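Local coordinates for uncharacterized protein (Leishmania infantum, PDB 4TYZ), which is of unknown function but may bind and transfer sterols as part of a longer protein whose C-terminal GRAM domain, of the PH-like fold, forms this chain, at residues L37-P41 and A102-Q106; D64-S68 and R96-Y100. One frame throughout, in Å; residues are numbered along the deposited sequence.

Interaction 1: L37-P41 and A102-Q106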
loop_
_atom_site.group_PDB
_atom_site.type_symbol
_atom_site.label_atom_id
_atom_site.label_comp_id
_atom_site.label_asym_id
_atom_site.label_seq_id
_atom_site.Cartn_x
_atom_site.Cartn_y
_atom_site.Cartn_z
ATOM N N LEU A 37 -0.685 2.565 4.271
ATOM C CA LEU A 37 -0.699 2.590 2.815
ATOM C C LEU A 37 -1.086 3.992 2.368
ATOM O O LEU A 37 -2.088 4.524 2.837
ATOM C CB LEU A 37 -1.695 1.559 2.288
ATOM C CG LEU A 37 -1.698 1.406 0.778
ATOM C CD1 LEU A 37 -0.405 0.723 0.416
ATOM C CD2 LEU A 37 -2.909 0.589 0.322
ATOM N N PHE A 38 -0.277 4.596 1.498
ATOM C CA PHE A 38 -0.563 5.923 0.947
ATOM C C PHE A 38 -0.854 5.843 -0.540
ATOM O O PHE A 38 -0.119 5.200 -1.286
ATOM C CB PHE A 38 0.618 6.872 1.151
ATOM C CG PHE A 38 1.056 7.015 2.581
ATOM C CD1 PHE A 38 0.464 7.954 3.407
ATOM C CD2 PHE A 38 2.083 6.232 3.088
ATOM C CE1 PHE A 38 0.891 8.111 4.715
ATOM C CE2 PHE A 38 2.506 6.379 4.394
ATOM C CZ PHE A 38 1.915 7.322 5.206
ATOM N N ILE A 39 -1.904 6.533 -0.973
ATOM C CA ILE A 39 -2.263 6.584 -2.380
ATOM C C ILE A 39 -2.105 8.020 -2.878
ATOM O O ILE A 39 -2.700 8.946 -2.327
ATOM C CB ILE A 39 -3.688 6.078 -2.588
ATOM C CG1 ILE A 39 -3.738 4.585 -2.227
ATOM C CG2 ILE A 39 -4.155 6.322 -4.012
ATOM C CD1 ILE A 39 -5.108 4.043 -2.092
ATOM N N THR A 40 -1.256 8.196 -3.884
ATOM C CA THR A 40 -1.068 9.489 -4.509
ATOM C C THR A 40 -1.401 9.331 -5.992
ATOM O O THR A 40 -1.715 8.223 -6.442
ATOM C CB THR A 40 0.380 10.031 -4.298
ATOM O OG1 THR A 40 1.275 9.430 -5.248
ATOM C CG2 THR A 40 0.860 9.743 -2.883
ATOM N N PRO A 41 -1.383 10.430 -6.758
ATOM C CA PRO A 41 -1.762 10.226 -8.161
ATOM C C PRO A 41 -0.816 9.297 -8.943
ATOM O O PRO A 41 -1.279 8.610 -9.855
ATOM C CB PRO A 41 -1.729 11.650 -8.734
ATOM C CG PRO A 41 -2.019 12.535 -7.549
ATOM C CD PRO A 41 -1.316 11.859 -6.394
ATOM N N ALA A 102 -9.740 2.446 -4.010
ATOM C CA ALA A 102 -8.896 3.627 -4.168
ATOM C C ALA A 102 -7.670 3.296 -5.028
ATOM O O ALA A 102 -7.276 4.090 -5.883
ATOM C CB ALA A 102 -8.486 4.171 -2.810
ATOM N N LEU A 103 -7.097 2.110 -4.821
ATOM C CA LEU A 103 -6.003 1.625 -5.666
ATOM C C LEU A 103 -6.418 1.524 -7.120
ATOM O O LEU A 103 -5.717 2.033 -7.990
ATOM C CB LEU A 103 -5.500 0.256 -5.204
ATOM C CG LEU A 103 -4.717 0.268 -3.908
ATOM C CD1 LEU A 103 -4.202 -1.123 -3.610
ATOM C CD2 LEU A 103 -3.585 1.237 -4.042
ATOM N N MET A 104 -7.543 0.856 -7.384
ATOM C CA MET A 104 -8.038 0.713 -8.753
ATOM C C MET A 104 -8.178 2.050 -9.444
ATOM O O MET A 104 -7.817 2.201 -10.604
ATOM C CB MET A 104 -9.402 0.011 -8.786
ATOM C CG MET A 104 -9.398 -1.485 -8.541
ATOM S SD MET A 104 -8.306 -2.434 -9.621
ATOM C CE MET A 104 -6.956 -2.637 -8.451
ATOM N N SER A 105 -8.707 3.030 -8.721
ATOM C CA SER A 105 -8.993 4.329 -9.315
ATOM C C SER A 105 -7.730 4.986 -9.853
ATOM O O SER A 105 -7.758 5.633 -10.899
ATOM C CB SER A 105 -9.672 5.246 -8.299
ATOM O OG SER A 105 -10.946 4.747 -7.953
ATOM N N GLN A 106 -6.616 4.814 -9.151
ATOM C CA GLN A 106 -5.380 5.437 -9.611
ATOM C C GLN A 106 -4.631 4.554 -10.585
ATOM O O GLN A 106 -4.052 5.042 -11.549
ATOM C CB GLN A 106 -4.472 5.794 -8.431
ATOM C CG GLN A 106 -5.046 6.863 -7.521
ATOM C CD GLN A 106 -5.643 8.023 -8.285
ATOM O OE1 GLN A 106 -4.961 8.696 -9.059
ATOM N NE2 GLN A 106 -6.927 8.256 -8.082
HETATM O O HOH W 1 -3.458 8.375 -11.077
HETATM O O HOH W 2 -1.703 6.604 -12.596
#

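Interaction 2: D64-S68 and R96-Y100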
loop_
_atom_site.group_PDB
_atom_site.type_symbol
_atom_site.label_atom_id
_atom_site.label_comp_id
_atom_site.label_asym_id
_atom_site.label_seq_id
_atom_site.Cartn_x
_atom_site.Cartn_y
_atom_site.Cartn_z
ATOM N N ASP A 64 -0.323 -6.055 -11.714
ATOM C CA ASP A 64 -1.627 -6.573 -11.296
ATOM C C ASP A 64 -1.843 -6.292 -9.827
ATOM O O ASP A 64 -0.896 -6.131 -9.071
ATOM C CB ASP A 64 -1.737 -8.081 -11.584
ATOM C CG ASP A 64 -3.174 -8.569 -11.657
ATOM O OD1 ASP A 64 -4.103 -7.729 -11.638
ATOM O OD2 ASP A 64 -3.375 -9.805 -11.762
ATOM N N ILE A 65 -3.108 -6.208 -9.435
ATOM C CA ILE A 65 -3.496 -5.993 -8.043
ATOM C C ILE A 65 -4.638 -6.955 -7.766
ATOM O O ILE A 65 -5.663 -6.916 -8.453
ATOM C CB ILE A 65 -3.933 -4.542 -7.773
ATOM C CG1 ILE A 65 -2.818 -3.572 -8.158
ATOM C CG2 ILE A 65 -4.331 -4.357 -6.302
ATOM C CD1 ILE A 65 -3.160 -2.102 -7.931
ATOM N N ILE A 66 -4.452 -7.829 -6.779
ATOM C CA ILE A 66 -5.418 -8.887 -6.474
ATOM C C ILE A 66 -6.011 -8.702 -5.084
ATOM O O ILE A 66 -5.275 -8.442 -4.129
ATOM C CB ILE A 66 -4.754 -10.265 -6.549
ATOM C CG1 ILE A 66 -4.255 -10.523 -7.978
ATOM C CG2 ILE A 66 -5.701 -11.349 -6.085
ATOM C CD1 ILE A 66 -3.478 -11.815 -8.118
ATOM N N LYS A 67 -7.334 -8.806 -4.977
ATOM C CA LYS A 67 -8.007 -8.762 -3.685
ATOM C C LYS A 67 -8.077 -10.200 -3.194
ATOM O O LYS A 67 -8.983 -10.946 -3.565
ATOM C CB LYS A 67 -9.399 -8.125 -3.801
ATOM C CG LYS A 67 -9.946 -7.608 -2.482
ATOM C CD LYS A 67 -11.449 -7.410 -2.497
ATOM C CE LYS A 67 -11.883 -6.195 -3.306
ATOM N NZ LYS A 67 -13.353 -5.924 -3.087
ATOM N N SER A 68 -7.099 -10.588 -2.377
ATOM C CA SER A 68 -6.850 -11.993 -2.051
ATOM C C SER A 68 -8.068 -12.733 -1.516
ATOM O O SER A 68 -8.793 -12.232 -0.656
ATOM C CB SER A 68 -5.716 -12.111 -1.025
ATOM O OG SER A 68 -4.598 -11.323 -1.396
ATOM N N ARG A 96 -10.514 -2.864 3.611
ATOM C CA ARG A 96 -9.880 -3.418 2.413
ATOM C C ARG A 96 -10.611 -3.071 1.124
ATOM O O ARG A 96 -9.980 -2.742 0.126
ATOM C CB ARG A 96 -9.745 -4.933 2.496
ATOM C CG ARG A 96 -8.925 -5.448 1.319
ATOM C CD ARG A 96 -8.741 -6.928 1.344
ATOM N NE ARG A 96 -10.018 -7.622 1.205
ATOM C CZ ARG A 96 -10.138 -8.846 0.708
ATOM N NH1 ARG A 96 -9.062 -9.511 0.308
ATOM N NH2 ARG A 96 -11.337 -9.411 0.622
ATOM N N ASP A 97 -11.933 -3.163 1.144
ATOM C CA ASP A 97 -12.709 -2.847 -0.054
ATOM C C ASP A 97 -12.459 -1.408 -0.488
ATOM O O ASP A 97 -12.247 -1.135 -1.670
ATOM C CB ASP A 97 -14.202 -3.079 0.191
ATOM C CG ASP A 97 -14.552 -4.546 0.274
ATOM O OD1 ASP A 97 -13.752 -5.374 -0.212
ATOM O OD2 ASP A 97 -15.630 -4.867 0.815
ATOM N N GLN A 98 -12.472 -0.493 0.474
ATOM C CA GLN A 98 -12.228 0.913 0.175
ATOM C C GLN A 98 -10.807 1.111 -0.333
ATOM O O GLN A 98 -10.589 1.871 -1.276
ATOM C CB GLN A 98 -12.467 1.791 1.406
ATOM C CG GLN A 98 -13.924 1.976 1.787
ATOM C CD GLN A 98 -14.075 2.780 3.067
ATOM O OE1 GLN A 98 -13.089 3.267 3.627
ATOM N NE2 GLN A 98 -15.310 2.923 3.538
ATOM N N ALA A 99 -9.848 0.427 0.290
ATOM C CA ALA A 99 -8.444 0.528 -0.129
ATOM C C ALA A 99 -8.294 0.029 -1.554
ATOM O O ALA A 99 -7.634 0.659 -2.383
ATOM C CB ALA A 99 -7.525 -0.269 0.807
ATOM N N TYR A 100 -8.914 -1.111 -1.835
ATOM C CA TYR A 100 -8.783 -1.721 -3.151
ATOM C C TYR A 100 -9.416 -0.807 -4.199
ATOM O O TYR A 100 -8.848 -0.593 -5.271
ATOM C CB TYR A 100 -9.410 -3.116 -3.157
ATOM C CG TYR A 100 -9.279 -3.823 -4.478
ATOM C CD1 TYR A 100 -8.146 -4.566 -4.780
ATOM C CD2 TYR A 100 -10.297 -3.758 -5.418
ATOM C CE1 TYR A 100 -8.023 -5.217 -6.001
ATOM C CE2 TYR A 100 -10.189 -4.413 -6.628
ATOM C CZ TYR A 100 -9.052 -5.130 -6.912
ATOM O OH TYR A 100 -8.952 -5.775 -8.129
HETATM O O HOH W 3 -13.420 -3.030 -3.523
HETATM O O HOH W 4 -11.808 -11.751 -0.783
#

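Interaction 1: L37-P41 and A102-Q106
The flat carboxamide of Gln-106 directs its oxygen at Pro-41, OE1 standing 3.7 Å from Pro-41 CA, whereas the other flat side chain, the Phe-38 ring, leaves this interface and meets Phe-6 on the far side of the strand. The first torsion of the glutamine (chi1 -66°) sets CG against Ile-39 CG2 at 3.7 Å and close to Thr-40 O, and a bend at chi2 (-45°) carries the carboxamide on toward Pro-41. Water 2 lies within bonding reach of Gln-106 O (3.0 Å) and, long and weakly, of Pro-41 O, but cannot serve every acceptor around it. Water 1 sits between Pro-41 O and Gln-106 OE1, its very short distances leaving those bonds doubtful. Deeper in, the contact is wholly apolar. Ile-39, with CG1 beside its backbone N (chi1 -66°), presses CD1 tightly on Ala-102 CB at 3.5 Å. The same methyl meets Leu-103 CD2 at 3.7 Å, the two side chains crossing nearly at right angles. Leu-37 CD2 approaches that leucine methyl more loosely, and Leu-44 and Phe-22 extend the apolar surface. Leu-37 and Ile-39 thus face the C-terminal helix that closes one end of the strongly bent antiparallel sheet, the hallmark of the PH-like fold.

Interaction 2: D64-S68 and R96-Y100
Lys-67 holds CG anti to its backbone N (chi1 -160°), which sends CG over the guanidinium of Arg-96, and a bend at chi3 (-73°) then brings CE over the Tyr-100 ring and NZ on to Asp-97. In this GRAM domain of the PH-like fold, the contact ties the first turn of the C-terminal helix to edge strand 62-67. Arg-96 is itself bent at chi3, which turns its guanidinium so that Lys-67 CG lies 3.4 Å from Arg-96 CZ, over the centre of one face. Farther along, Lys-67 CE makes a CH-pi contact with the Tyr-100 ring, 4.0 Å from its centroid, and Lys-67 CB covers the rim of that same face. The ammonium forms a salt bridge, NZ to Asp-97 OD1 at 3.0 Å, met from above the carboxylate plane, and water 3 links NZ to Asp-97 O. Ile-65 packs CG2 against Tyr-100 CE1 at 3.8 Å, and the tyrosine hydroxyl gives Ile-65 O only a weak hydrogen bond. Two carbonyls fix the rotation of the guanidinium: Ala-77 O also accepts from NH1, and Arg-96 NH1 meets a lone pair of Ser-68 O at 2.9 Å (163° at the hydrogen). Water 4 closes the pattern, accepting from Arg-96 NH2 at 2.8 Å and donating to Ser-68 O.

Overall arrangement
Interactions 1 and 2 show one helix, 96-107, serving two distant strands of a single curved sheet. Its first turn meets edge strand 62-67 in interaction 2, running nearly antiparallel to it (164°); its later part meets strand 31-39 in interaction 1 at 35°. Their centres lie about 11 Å apart, and the two contacts touch directly: Met-104 CE comes within 3.6 Å of Ile-65 CB, and Leu-103 CD1 within 4.2 Å of Ile-65 CG2. The character changes along the helix, from a surface contact mixing charge and stacking to a partly buried, mainly apolar one. Along the chain, interaction 2 is nested within the loop that interaction 1 closes. With no ligand site identified, neither contact can be tied to sterol binding.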